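Local coordinates for protein glycerate dehydrogenase (Bacillus sp. 5mfcol3.1, PDB 6P2I) that reduces acyclic imino acids, such as those formed by a partner oxidase, to amino acids with NADPH, on a fold shared with D-2-hydroxyacid dehydrogenases, at residues A[98-103]-A[152-157]; A[167-171]-A[180-186]; A[194-200]-A[222-228]. All blocks are in the same frame, centred on the assembly; numbering follows the deposited sequence.

All three interactions belong to the nucleotide-binding part of the chain and follow one another in sequence without overlap. Interaction 1 sets helix 99-114 on helix 152-163; the latter leads into strand 167-171, which opens interaction 2 at one edge of a seven-stranded parallel sheet. Interaction 3 pairs strands 195-198 and 223-226 of the same sheet, beyond strand 144-148. Centres lie about 16 Å apart for interactions 1 and 2, and about 13 Å for interaction 3 with either. Interactions 1 and 3 touch, Ile153 and Val157 packing on His199. Helix start and strand ends thus converge on NADP, which residues of all three interactions reach.

Interaction 1: residues A[98-103]-A[152-157]; sequences SKQAVA and QIGQTV. With NAP (NADP nicotinamide-adenine-dinucleotide phosphate), chain C; EDO (1,2-ethanediol), chain I.
Lys99 lies across the start of helix 152-163 and ends on the side chain of Gln152, its NZ 3.1 Å from Gln152 OE1. The ammonium group comes almost straight at the end of the amide oxygen, with a C=O...N angle of 176°. CG of Lys99 sits between its own backbone N and carbonyl carbon (chi1 67°), which, with the chain extended beyond, takes the methylenes past Thr156 at about a right angle; CD is 3.6 Å from Thr156 OG1. A long aliphatic stem with a charged end suits this partly exposed edge. The ammonium group also donates to Gln96 OE1 and to a water, which passes a hydrogen bond on to Gln152 O. Thr156 OG1 donates to that same carbonyl, Gln152 O, at 2.8 Å, which fixes its rotation and turns methyl CG2 to Ala103 CB, 3.5 Å away. The small alanine lets the helices approach closely here, and Val157 CG2 meets the same methyl. Ile153 fills the other end: CG2 packs on Val102 CG1 at 3.7 Å, while CD1 reaches the nicotinamide ring of NADP at C6N. Val102 CG2 lies against C4N of that ring. The backbone amides of Gln152 and Ile153 each bind one pyrophosphate oxygen, Ile153 N to O2N at 2.8 Å. This is consistent with the glycine-rich motif of a Rossmann fold, whose helix begins here; its positive dipole end probably helps to hold the diphosphate. Gln100 starts away from helix 152-163 but bends back, and its amide holds a 1,2-ethanediol, probably from the crystallisation liquor, also hydrogen-bonded to Phe164 O of the second subunit. The axes of 99-103 and 152-157 approach to 8.7 Å and cross at -55°, and Val157 continues the packing onto Ile145 and Leu147 of strand 144-148, with Val106 and Phe107 of helix 99-114 alongside.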
loop_
_atom_site.group_PDB
_atom_site.type_symbol
_atom_site.label_atom_id
_atom_site.label_comp_id
_atom_site.label_asym_id
_atom_site.label_seq_id
_atom_site.Cartn_x
_atom_site.Cartn_y
_atom_site.Cartn_z
ATOM N N SER A 98 -15.710 -7.379 -7.295
ATOM C CA SER A 98 -14.459 -7.239 -6.559
ATOM C C SER A 98 -13.504 -6.204 -7.143
ATOM O O SER A 98 -12.408 -6.043 -6.604
ATOM C CB SER A 98 -13.722 -8.584 -6.478
ATOM O OG SER A 98 -13.085 -8.876 -7.711
ATOM N N LYS A 99 -13.872 -5.514 -8.218
ATOM C CA LYS A 99 -12.849 -4.778 -8.966
ATOM C C LYS A 99 -12.191 -3.688 -8.123
ATOM O O LYS A 99 -10.980 -3.460 -8.250
ATOM C CB LYS A 99 -13.412 -4.210 -10.272
ATOM C CG LYS A 99 -14.457 -3.106 -10.197
ATOM C CD LYS A 99 -14.917 -2.755 -11.628
ATOM C CE LYS A 99 -15.967 -1.637 -11.625
ATOM N NZ LYS A 99 -16.247 -1.102 -12.997
ATOM N N GLN A 100 -12.948 -3.024 -7.243
ATOM C CA GLN A 100 -12.318 -2.007 -6.393
ATOM C C GLN A 100 -11.431 -2.652 -5.334
ATOM O O GLN A 100 -10.320 -2.169 -5.065
ATOM C CB GLN A 100 -13.378 -1.118 -5.736
ATOM C CG GLN A 100 -12.784 0.009 -4.884
ATOM C CD GLN A 100 -12.131 1.080 -5.731
ATOM O OE1 GLN A 100 -12.533 1.319 -6.877
ATOM N NE2 GLN A 100 -11.116 1.745 -5.172
ATOM N N ALA A 101 -11.912 -3.733 -4.714
ATOM C CA ALA A 101 -11.110 -4.458 -3.730
ATOM C C ALA A 101 -9.800 -4.948 -4.337
ATOM O O ALA A 101 -8.727 -4.787 -3.742
ATOM C CB ALA A 101 -11.913 -5.636 -3.166
ATOM N N VAL A 102 -9.858 -5.532 -5.539
ATOM C CA VAL A 102 -8.643 -6.088 -6.126
ATOM C C VAL A 102 -7.706 -4.968 -6.557
ATOM O O VAL A 102 -6.488 -5.052 -6.359
ATOM C CB VAL A 102 -8.977 -7.028 -7.301
ATOM C CG1 VAL A 102 -7.694 -7.539 -7.963
ATOM C CG2 VAL A 102 -9.810 -8.206 -6.788
ATOM N N ALA A 103 -8.254 -3.909 -7.159
ATOM C CA ALA A 103 -7.412 -2.786 -7.556
ATOM C C ALA A 103 -6.692 -2.184 -6.353
ATOM O O ALA A 103 -5.494 -1.879 -6.429
ATOM C CB ALA A 103 -8.253 -1.726 -8.268
ATOM N N GLN A 152 -12.305 -4.778 -16.505
ATOM C CA GLN A 152 -12.920 -4.223 -15.300
ATOM C C GLN A 152 -11.867 -3.867 -14.257
ATOM O O GLN A 152 -11.843 -2.741 -13.740
ATOM C CB GLN A 152 -13.928 -5.208 -14.709
ATOM C CG GLN A 152 -15.120 -5.511 -15.609
ATOM C CD GLN A 152 -15.974 -4.282 -15.908
ATOM O OE1 GLN A 152 -16.039 -3.336 -15.115
ATOM N NE2 GLN A 152 -16.644 -4.300 -17.051
ATOM N N ILE A 153 -10.983 -4.811 -13.931
ATOM C CA ILE A 153 -10.023 -4.557 -12.861
ATOM C C ILE A 153 -8.853 -3.725 -13.366
ATOM O O ILE A 153 -8.439 -2.759 -12.708
ATOM C CB ILE A 153 -9.565 -5.883 -12.213
ATOM C CG1 ILE A 153 -10.782 -6.643 -11.704
ATOM C CG2 ILE A 153 -8.616 -5.593 -11.032
ATOM C CD1 ILE A 153 -10.486 -8.033 -11.082
ATOM N N GLY A 154 -8.316 -4.057 -14.546
ATOM C CA GLY A 154 -7.213 -3.275 -15.089
ATOM C C GLY A 154 -7.549 -1.800 -15.202
ATOM O O GLY A 154 -6.729 -0.939 -14.868
ATOM N N GLN A 155 -8.769 -1.485 -15.640
ATOM C CA GLN A 155 -9.151 -0.076 -15.757
ATOM C C GLN A 155 -9.299 0.587 -14.396
ATOM O O GLN A 155 -9.055 1.793 -14.266
ATOM C CB GLN A 155 -10.448 0.056 -16.548
ATOM C CG GLN A 155 -10.244 -0.142 -18.034
ATOM C CD GLN A 155 -11.544 -0.070 -18.801
ATOM O OE1 GLN A 155 -12.337 0.844 -18.600
ATOM N NE2 GLN A 155 -11.768 -1.033 -19.690
ATOM N N THR A 156 -9.717 -0.164 -13.378
ATOM C CA THR A 156 -9.788 0.408 -12.038
ATOM C C THR A 156 -8.394 0.706 -11.511
ATOM O O THR A 156 -8.161 1.771 -10.920
ATOM C CB THR A 156 -10.552 -0.528 -11.089
ATOM O OG1 THR A 156 -11.822 -0.863 -11.665
ATOM C CG2 THR A 156 -10.808 0.164 -9.757
ATOM N N VAL A 157 -7.449 -0.208 -11.741
ATOM C CA VAL A 157 -6.062 0.050 -11.367
ATOM C C VAL A 157 -5.539 1.275 -12.105
ATOM O O VAL A 157 -4.856 2.131 -11.519
ATOM C CB VAL A 157 -5.190 -1.187 -11.645
ATOM C CG1 VAL A 157 -3.695 -0.838 -11.505
ATOM C CG2 VAL A 157 -5.563 -2.324 -10.698
HETATM P PA NAP C . -12.268 -8.560 -17.810
HETATM O O1A NAP C . -12.826 -9.690 -18.649
HETATM O O2A NAP C . -13.098 -7.333 -17.572
HETATM O O5B NAP C . -10.898 -8.090 -18.484
HETATM C C5B NAP C . -9.969 -9.032 -19.009
HETATM C C4B NAP C . -8.903 -8.245 -19.763
HETATM O O4B NAP C . -7.917 -9.178 -20.210
HETATM C C3B NAP C . -9.459 -7.563 -21.016
HETATM O O3B NAP C . -8.688 -6.376 -21.286
HETATM C C2B NAP C . -9.180 -8.562 -22.112
HETATM O O2B NAP C . -9.072 -7.965 -23.395
HETATM C C1B NAP C . -7.829 -9.064 -21.635
HETATM N N9A NAP C . -7.478 -10.340 -22.277
HETATM C C8A NAP C . -8.238 -11.452 -22.348
HETATM N N7A NAP C . -7.588 -12.421 -23.039
HETATM C C5A NAP C . -6.408 -11.904 -23.429
HETATM C C6A NAP C . -5.237 -12.384 -24.190
HETATM N N6A NAP C . -5.211 -13.642 -24.691
HETATM N N1A NAP C . -4.210 -11.526 -24.359
HETATM C C2A NAP C . -4.222 -10.268 -23.864
HETATM N N3A NAP C . -5.247 -9.754 -23.159
HETATM C C4A NAP C . -6.344 -10.530 -22.925
HETATM O O3 NAP C . -11.763 -9.261 -16.445
HETATM P PN NAP C . -11.610 -8.585 -14.994
HETATM O O1N NAP C . -12.967 -8.388 -14.366
HETATM O O2N NAP C . -10.687 -7.390 -15.084
HETATM O O5D NAP C . -10.891 -9.785 -14.205
HETATM C C5D NAP C . -9.614 -10.269 -14.640
HETATM C C4D NAP C . -9.189 -11.470 -13.807
HETATM O O4D NAP C . -8.983 -11.058 -12.460
HETATM C C3D NAP C . -10.243 -12.561 -13.682
HETATM O O3D NAP C . -10.268 -13.440 -14.817
HETATM C C2D NAP C . -9.830 -13.260 -12.396
HETATM O O2D NAP C . -9.016 -14.397 -12.710
HETATM C C1D NAP C . -9.027 -12.208 -11.625
HETATM N N1N NAP C . -9.677 -11.896 -10.347
HETATM C C2N NAP C . -8.985 -12.039 -9.202
HETATM C C3N NAP C . -9.572 -11.771 -7.969
HETATM C C7N NAP C . -8.788 -11.964 -6.695
HETATM O O7N NAP C . -9.386 -12.034 -5.631
HETATM N N7N NAP C . -7.457 -12.119 -6.740
HETATM C C4N NAP C . -10.904 -11.347 -7.934
HETATM C C5N NAP C . -11.607 -11.215 -9.133
HETATM C C6N NAP C . -10.959 -11.492 -10.332
HETATM P P2B NAP C . -10.341 -7.683 -24.352
HETATM O O1X NAP C . -11.062 -9.014 -24.481
HETATM O O2X NAP C . -11.170 -6.658 -23.625
HETATM O O3X NAP C . -9.711 -7.146 -25.610
HETATM C C1 EDO I . -10.744 3.839 -8.389
HETATM O O1 EDO I . -12.132 3.462 -8.332
HETATM C C2 EDO I . -10.471 4.962 -7.395
HETATM O O2 EDO I . -10.487 4.454 -6.053
HETATM O O HOH W 1 -13.681 -0.670 -14.426
#

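Interaction 2: residues A[167-171]-A[180-186]; sequences KVIGL and GIQQVDI
Leu171 and Ile186 meet at a slant at the end of this pairing, Leu171 CD2 resting 3.6 Å from Ile186 CB. With chi1 at 66°, Leu171 CG is tucked over its own backbone, which carries CD2 to the first turn of helix 186-192, where Leu189 also packs on it. At the other end Val168 and Ile181 touch CG1 to CG1 at 3.9 Å, both facing helix 152-163 through Ala158. Branched aliphatic side chains suit this buried layer. Between these pairs, Ile181 CG2 lies over the backbone of Gly170, 3.6 Å from its N. The methyl lies where a side chain on Gly170 would project, so glycine fits this place. On the reverse face Ile169 and Gln182 cross obliquely, CG2 of Ile169 being 4.0 Å from Gln182 CB; the amide end of Gln182 leads away to the exposed surface, as suits a polar residue on an edge strand. Gln183 points to the Gly170 face, and its amide binds the loop between the strands at Arg176 O and Val178 N. Parallel backbone bonds set this register: Gln182 N to Val168 O at 3.1 Å, Gly170 N to Gln182 O, and Val184 N to Gly170 O at 3.0 Å. A water donates to Val168 O as well. Asp185 N-caps the following helix by accepting from Glu188 N. Strand 182-183 forms one edge of the seven-stranded parallel sheet, and Leu171 at the end of strand 167-171 touches NADP, in keeping with a Rossmann fold, whose cofactor lies across the C-terminal ends of the strands.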
loop_
_atom_site.group_PDB
_atom_site.type_symbol
_atom_site.label_atom_id
_atom_site.label_comp_id
_atom_site.label_asym_id
_atom_site.label_seq_id
_atom_site.Cartn_x
_atom_site.Cartn_y
_atom_site.Cartn_z
ATOM N N LYS A 167 2.518 6.921 -15.250
ATOM C CA LYS A 167 2.308 6.653 -16.669
ATOM C C LYS A 167 1.734 5.253 -16.785
ATOM O O LYS A 167 2.320 4.302 -16.260
ATOM C CB LYS A 167 3.608 6.763 -17.460
ATOM C CG LYS A 167 4.589 7.757 -16.872
ATOM C CD LYS A 167 5.283 8.574 -17.946
ATOM C CE LYS A 167 6.101 9.703 -17.332
ATOM N NZ LYS A 167 6.693 10.585 -18.372
ATOM N N VAL A 168 0.575 5.124 -17.428
ATOM C CA VAL A 168 -0.115 3.840 -17.519
ATOM C C VAL A 168 -0.024 3.330 -18.946
ATOM O O VAL A 168 -0.468 4.005 -19.883
ATOM C CB VAL A 168 -1.583 3.950 -17.079
ATOM C CG1 VAL A 168 -2.241 2.571 -17.096
ATOM C CG2 VAL A 168 -1.665 4.591 -15.692
ATOM N N ILE A 169 0.545 2.138 -19.110
ATOM C CA ILE A 169 0.520 1.434 -20.381
ATOM C C ILE A 169 -0.152 0.084 -20.146
ATOM O O ILE A 169 -0.356 -0.349 -19.010
ATOM C CB ILE A 169 1.924 1.282 -21.010
ATOM C CG1 ILE A 169 2.794 0.318 -20.198
ATOM C CG2 ILE A 169 2.608 2.656 -21.177
ATOM C CD1 ILE A 169 4.209 0.166 -20.738
ATOM N N GLY A 170 -0.539 -0.573 -21.230
ATOM C CA GLY A 170 -1.303 -1.789 -21.040
ATOM C C GLY A 170 -1.582 -2.478 -22.353
ATOM O O GLY A 170 -1.217 -1.998 -23.432
ATOM N N LEU A 171 -2.232 -3.632 -22.246
ATOM C CA LEU A 171 -2.559 -4.394 -23.438
ATOM C C LEU A 171 -3.811 -5.205 -23.186
ATOM O O LEU A 171 -4.107 -5.596 -22.053
ATOM C CB LEU A 171 -1.414 -5.318 -23.878
ATOM C CG LEU A 171 -0.969 -6.499 -23.016
ATOM C CD1 LEU A 171 -1.772 -7.742 -23.322
ATOM C CD2 LEU A 171 0.495 -6.795 -23.270
ATOM N N GLY A 180 -7.201 6.485 -21.465
ATOM C CA GLY A 180 -6.213 6.736 -20.434
ATOM C C GLY A 180 -5.115 5.707 -20.316
ATOM O O GLY A 180 -4.336 5.763 -19.356
ATOM N N ILE A 181 -5.028 4.763 -21.253
ATOM C CA ILE A 181 -4.030 3.703 -21.210
ATOM C C ILE A 181 -3.339 3.650 -22.565
ATOM O O ILE A 181 -3.988 3.369 -23.579
ATOM C CB ILE A 181 -4.665 2.341 -20.873
ATOM C CG1 ILE A 181 -5.312 2.380 -19.482
ATOM C CG2 ILE A 181 -3.620 1.241 -20.961
ATOM C CD1 ILE A 181 -6.096 1.102 -19.115
ATOM N N GLN A 182 -2.034 3.913 -22.589
ATOM C CA GLN A 182 -1.262 3.787 -23.821
ATOM C C GLN A 182 -1.037 2.306 -24.096
ATOM O O GLN A 182 -0.378 1.616 -23.311
ATOM C CB GLN A 182 0.069 4.519 -23.710
ATOM C CG GLN A 182 0.989 4.271 -24.889
ATOM C CD GLN A 182 0.882 5.353 -25.950
ATOM O OE1 GLN A 182 -0.108 5.436 -26.679
ATOM N NE2 GLN A 182 1.901 6.199 -26.028
ATOM N N GLN A 183 -1.583 1.803 -25.193
ATOM C CA GLN A 183 -1.547 0.370 -25.423
ATOM C C GLN A 183 -0.342 -0.021 -26.268
ATOM O O GLN A 183 0.003 0.653 -27.244
ATOM C CB GLN A 183 -2.866 -0.092 -26.047
ATOM C CG GLN A 183 -3.961 0.012 -25.009
ATOM C CD GLN A 183 -5.373 -0.014 -25.558
ATOM O OE1 GLN A 183 -6.118 0.956 -25.393
ATOM N NE2 GLN A 183 -5.763 -1.128 -26.174
ATOM N N VAL A 184 0.323 -1.096 -25.842
ATOM C CA VAL A 184 1.583 -1.563 -26.409
ATOM C C VAL A 184 1.517 -3.083 -26.515
ATOM O O VAL A 184 0.624 -3.721 -25.956
ATOM C CB VAL A 184 2.788 -1.142 -25.542
ATOM C CG1 VAL A 184 2.845 0.381 -25.407
ATOM C CG2 VAL A 184 2.688 -1.789 -24.171
ATOM N N ASP A 185 2.486 -3.671 -27.225
ATOM C CA ASP A 185 2.586 -5.126 -27.191
ATOM C C ASP A 185 3.333 -5.578 -25.928
ATOM O O ASP A 185 3.882 -4.765 -25.173
ATOM C CB ASP A 185 3.214 -5.667 -28.490
ATOM C CG ASP A 185 4.726 -5.431 -28.606
ATOM O OD1 ASP A 185 5.356 -4.814 -27.730
ATOM O OD2 ASP A 185 5.294 -5.875 -29.626
ATOM N N ILE A 186 3.319 -6.893 -25.676
ATOM C CA ILE A 186 3.771 -7.390 -24.375
ATOM C C ILE A 186 5.283 -7.239 -24.224
ATOM O O ILE A 186 5.785 -7.035 -23.108
ATOM C CB ILE A 186 3.318 -8.850 -24.163
ATOM C CG1 ILE A 186 3.575 -9.291 -22.722
ATOM C CG2 ILE A 186 4.006 -9.803 -25.155
ATOM C CD1 ILE A 186 2.521 -10.261 -22.183
HETATM O O HOH W 2 -1.208 6.616 -20.469
#

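Interaction 3: residues A[194-200]-A[222-228]; sequences DIISLHI and AVLINTC. With NAP (NADP nicotinamide-adenine-dinucleotide phosphate), chain C.
Asp194 opens the pairing with its carbonyl oxygen, which accepts from Val223 N at 3.0 Å; its carboxylate turns away to Lys219, in a salt bridge, and to Thr144 N. Ile195 shares a face with Val223 and Ile225, a buried aliphatic layer beneath helix 99-114. Ile196 binds through both backbone groups, its N to Val223 O and its O to Ile225 N at 2.7 Å, while on the other face its CG2 packs on Leu224 CD1, 3.8 Å away. Ser197 is small and polar among aliphatic neighbours: chi1 of -168° swings OG beside its own carbonyl carbon, 3.8 Å from Ile225 CB, where it hydrogen-bonds a water. That water also donates to Leu198 O and accepts from Thr227 N, bridging the strands where they begin to part. Leu198 N still reaches Ile225 O, at 3.2 Å, and its CB lies beside the amide of Asn226, whose OD1 accepts from Cys228 N in an Asx turn and whose ND2 donates to Arg229 O. His199 sets its CE1 3.5 Å from Thr227 OG1; a second water links His199 ND1, Thr227 OG1 and O4D of NADP, to which it donates. Ile200 N makes a weak hydrogen bond to Cys228 SG, and CD1 of Ile200 covers the adenine at C4A. Thr227 O accepts from the carboxamide N7N at 2.8 Å and 167°, which should help fix the turn of the nicotinamide. Two parallel strands joined through helix 212-215 as a beta-alpha-beta unit fit the second half of a Rossmann-type sheet, where the cofactor lies at the C-terminal ends of the strands.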
loop_
_atom_site.group_PDB
_atom_site.type_symbol
_atom_site.label_atom_id
_atom_site.label_comp_id
_atom_site.label_asym_id
_atom_site.label_seq_id
_atom_site.Cartn_x
_atom_site.Cartn_y
_atom_site.Cartn_z
ATOM N N ASP A 194 7.962 -0.075 -14.966
ATOM C CA ASP A 194 8.557 -0.169 -13.641
ATOM C C ASP A 194 7.766 -1.114 -12.760
ATOM O O ASP A 194 8.335 -1.779 -11.881
ATOM C CB ASP A 194 8.621 1.221 -13.022
ATOM C CG ASP A 194 9.432 2.162 -13.862
ATOM O OD1 ASP A 194 10.616 1.843 -14.085
ATOM O OD2 ASP A 194 8.908 3.209 -14.323
ATOM N N ILE A 195 6.457 -1.165 -12.982
ATOM C CA ILE A 195 5.536 -2.019 -12.250
ATOM C C ILE A 195 4.685 -2.744 -13.283
ATOM O O ILE A 195 4.194 -2.120 -14.231
ATOM C CB ILE A 195 4.654 -1.197 -11.290
ATOM C CG1 ILE A 195 5.531 -0.432 -10.283
ATOM C CG2 ILE A 195 3.649 -2.099 -10.582
ATOM C CD1 ILE A 195 5.062 0.984 -9.981
ATOM N N ILE A 196 4.543 -4.058 -13.132
ATOM C CA ILE A 196 3.730 -4.859 -14.038
ATOM C C ILE A 196 2.653 -5.522 -13.206
ATOM O O ILE A 196 2.953 -6.105 -12.159
ATOM C CB ILE A 196 4.567 -5.918 -14.777
ATOM C CG1 ILE A 196 5.634 -5.254 -15.639
ATOM C CG2 ILE A 196 3.656 -6.838 -15.610
ATOM C CD1 ILE A 196 6.811 -6.148 -15.990
ATOM N N SER A 197 1.400 -5.430 -13.656
ATOM C CA SER A 197 0.286 -6.052 -12.941
ATOM C C SER A 197 -0.597 -6.820 -13.915
ATOM O O SER A 197 -0.975 -6.291 -14.966
ATOM C CB SER A 197 -0.541 -4.998 -12.187
ATOM O OG SER A 197 -1.450 -5.600 -11.290
ATOM N N LEU A 198 -0.940 -8.062 -13.555
ATOM C CA LEU A 198 -1.751 -8.927 -14.406
ATOM C C LEU A 198 -3.231 -8.787 -14.060
ATOM O O LEU A 198 -3.605 -8.834 -12.884
ATOM C CB LEU A 198 -1.320 -10.392 -14.255
ATOM C CG LEU A 198 -0.012 -10.770 -14.958
ATOM C CD1 LEU A 198 0.685 -11.927 -14.247
ATOM C CD2 LEU A 198 -0.279 -11.126 -16.416
ATOM N N HIS A 199 -4.069 -8.636 -15.092
ATOM C CA HIS A 199 -5.512 -8.497 -14.927
ATOM C C HIS A 199 -6.211 -9.178 -16.098
ATOM O O HIS A 199 -6.970 -8.576 -16.847
ATOM C CB HIS A 199 -5.884 -7.025 -14.792
ATOM C CG HIS A 199 -5.257 -6.393 -13.598
ATOM N ND1 HIS A 199 -5.649 -6.701 -12.311
ATOM C CD2 HIS A 199 -4.214 -5.535 -13.482
ATOM C CE1 HIS A 199 -4.898 -6.030 -11.457
ATOM N NE2 HIS A 199 -4.020 -5.317 -12.139
ATOM N N ILE A 200 -5.954 -10.476 -16.235
ATOM C CA ILE A 200 -6.336 -11.235 -17.419
ATOM C C ILE A 200 -6.889 -12.587 -16.983
ATOM O O ILE A 200 -6.409 -13.163 -15.995
ATOM C CB ILE A 200 -5.122 -11.357 -18.360
ATOM C CG1 ILE A 200 -5.493 -11.920 -19.720
ATOM C CG2 ILE A 200 -3.994 -12.156 -17.713
ATOM C CD1 ILE A 200 -4.304 -12.015 -20.644
ATOM N N ALA A 222 12.263 -3.719 -11.298
ATOM C CA ALA A 222 10.838 -3.870 -11.557
ATOM C C ALA A 222 10.138 -4.571 -10.399
ATOM O O ALA A 222 10.744 -5.345 -9.655
ATOM C CB ALA A 222 10.612 -4.669 -12.843
ATOM N N VAL A 223 8.842 -4.287 -10.250
ATOM C CA VAL A 223 7.967 -4.997 -9.323
ATOM C C VAL A 223 6.854 -5.638 -10.131
ATOM O O VAL A 223 6.207 -4.973 -10.950
ATOM C CB VAL A 223 7.377 -4.071 -8.242
ATOM C CG1 VAL A 223 6.303 -4.814 -7.447
ATOM C CG2 VAL A 223 8.485 -3.566 -7.312
ATOM N N LEU A 224 6.635 -6.928 -9.901
ATOM C CA LEU A 224 5.602 -7.692 -10.580
ATOM C C LEU A 224 4.488 -8.002 -9.590
ATOM O O LEU A 224 4.754 -8.497 -8.490
ATOM C CB LEU A 224 6.186 -8.980 -11.152
ATOM C CG LEU A 224 5.207 -9.973 -11.770
ATOM C CD1 LEU A 224 4.479 -9.351 -12.940
ATOM C CD2 LEU A 224 5.959 -11.246 -12.189
ATOM N N ILE A 225 3.252 -7.686 -9.969
ATOM C CA ILE A 225 2.070 -7.932 -9.145
ATOM C C ILE A 225 1.181 -8.930 -9.875
ATOM O O ILE A 225 0.880 -8.743 -11.058
ATOM C CB ILE A 225 1.293 -6.632 -8.854
ATOM C CG1 ILE A 225 2.206 -5.557 -8.232
ATOM C CG2 ILE A 225 0.078 -6.930 -7.973
ATOM C CD1 ILE A 225 2.772 -5.951 -6.867
ATOM N N ASN A 226 0.748 -9.988 -9.179
ATOM C CA ASN A 226 -0.202 -10.927 -9.768
ATOM C C ASN A 226 -1.373 -11.153 -8.815
ATOM O O ASN A 226 -1.252 -11.886 -7.829
ATOM C CB ASN A 226 0.466 -12.248 -10.135
ATOM C CG ASN A 226 -0.437 -13.108 -10.988
ATOM O OD1 ASN A 226 -1.414 -12.607 -11.551
ATOM N ND2 ASN A 226 -0.145 -14.406 -11.066
ATOM N N THR A 227 -2.508 -10.522 -9.115
ATOM C CA THR A 227 -3.772 -10.851 -8.469
ATOM C C THR A 227 -4.587 -11.841 -9.287
ATOM O O THR A 227 -5.765 -12.047 -8.986
ATOM C CB THR A 227 -4.607 -9.595 -8.215
ATOM O OG1 THR A 227 -4.820 -8.892 -9.448
ATOM C CG2 THR A 227 -3.894 -8.639 -7.260
ATOM N N CYS A 228 -3.999 -12.438 -10.324
ATOM C CA CYS A 228 -4.671 -13.444 -11.132
ATOM C C CYS A 228 -4.039 -14.814 -10.871
ATOM O O CYS A 228 -3.268 -14.996 -9.923
ATOM C CB CYS A 228 -4.615 -13.050 -12.605
ATOM S SG CYS A 228 -5.555 -11.556 -12.991
HETATM P PA NAP C . -12.268 -8.560 -17.810
HETATM O O1A NAP C . -12.826 -9.690 -18.649
HETATM O O2A NAP C . -13.098 -7.333 -17.572
HETATM O O5B NAP C . -10.898 -8.090 -18.484
HETATM C C5B NAP C . -9.969 -9.032 -19.009
HETATM C C4B NAP C . -8.903 -8.245 -19.763
HETATM O O4B NAP C . -7.917 -9.178 -20.210
HETATM C C3B NAP C . -9.459 -7.563 -21.016
HETATM O O3B NAP C . -8.688 -6.376 -21.286
HETATM C C2B NAP C . -9.180 -8.562 -22.112
HETATM O O2B NAP C . -9.072 -7.965 -23.395
HETATM C C1B NAP C . -7.829 -9.064 -21.635
HETATM N N9A NAP C . -7.478 -10.340 -22.277
HETATM C C8A NAP C . -8.238 -11.452 -22.348
HETATM N N7A NAP C . -7.588 -12.421 -23.039
HETATM C C5A NAP C . -6.408 -11.904 -23.429
HETATM C C6A NAP C . -5.237 -12.384 -24.190
HETATM N N6A NAP C . -5.211 -13.642 -24.691
HETATM N N1A NAP C . -4.210 -11.526 -24.359
HETATM C C2A NAP C . -4.222 -10.268 -23.864
HETATM N N3A NAP C . -5.247 -9.754 -23.159
HETATM C C4A NAP C . -6.344 -10.530 -22.925
HETATM O O3 NAP C . -11.763 -9.261 -16.445
HETATM P PN NAP C . -11.610 -8.585 -14.994
HETATM O O1N NAP C . -12.967 -8.388 -14.366
HETATM O O2N NAP C . -10.687 -7.390 -15.084
HETATM O O5D NAP C . -10.891 -9.785 -14.205
HETATM C C5D NAP C . -9.614 -10.269 -14.640
HETATM C C4D NAP C . -9.189 -11.470 -13.807
HETATM O O4D NAP C . -8.983 -11.058 -12.460
HETATM C C3D NAP C . -10.243 -12.561 -13.682
HETATM O O3D NAP C . -10.268 -13.440 -14.817
HETATM C C2D NAP C . -9.830 -13.260 -12.396
HETATM O O2D NAP C . -9.016 -14.397 -12.710
HETATM C C1D NAP C . -9.027 -12.208 -11.625
HETATM N N1N NAP C . -9.677 -11.896 -10.347
HETATM C C2N NAP C . -8.985 -12.039 -9.202
HETATM C C3N NAP C . -9.572 -11.771 -7.969
HETATM C C7N NAP C . -8.788 -11.964 -6.695
HETATM O O7N NAP C . -9.386 -12.034 -5.631
HETATM N N7N NAP C . -7.457 -12.119 -6.740
HETATM C C4N NAP C . -10.904 -11.347 -7.934
HETATM C C5N NAP C . -11.607 -11.215 -9.133
HETATM C C6N NAP C . -10.959 -11.492 -10.332
HETATM P P2B NAP C . -10.341 -7.683 -24.352
HETATM O O1X NAP C . -11.062 -9.014 -24.481
HETATM O O2X NAP C . -11.170 -6.658 -23.625
HETATM O O3X NAP C . -9.711 -7.146 -25.610
HETATM O O HOH W 3 -2.444 -8.136 -10.612
HETATM O O HOH W 4 -7.053 -8.971 -11.307
#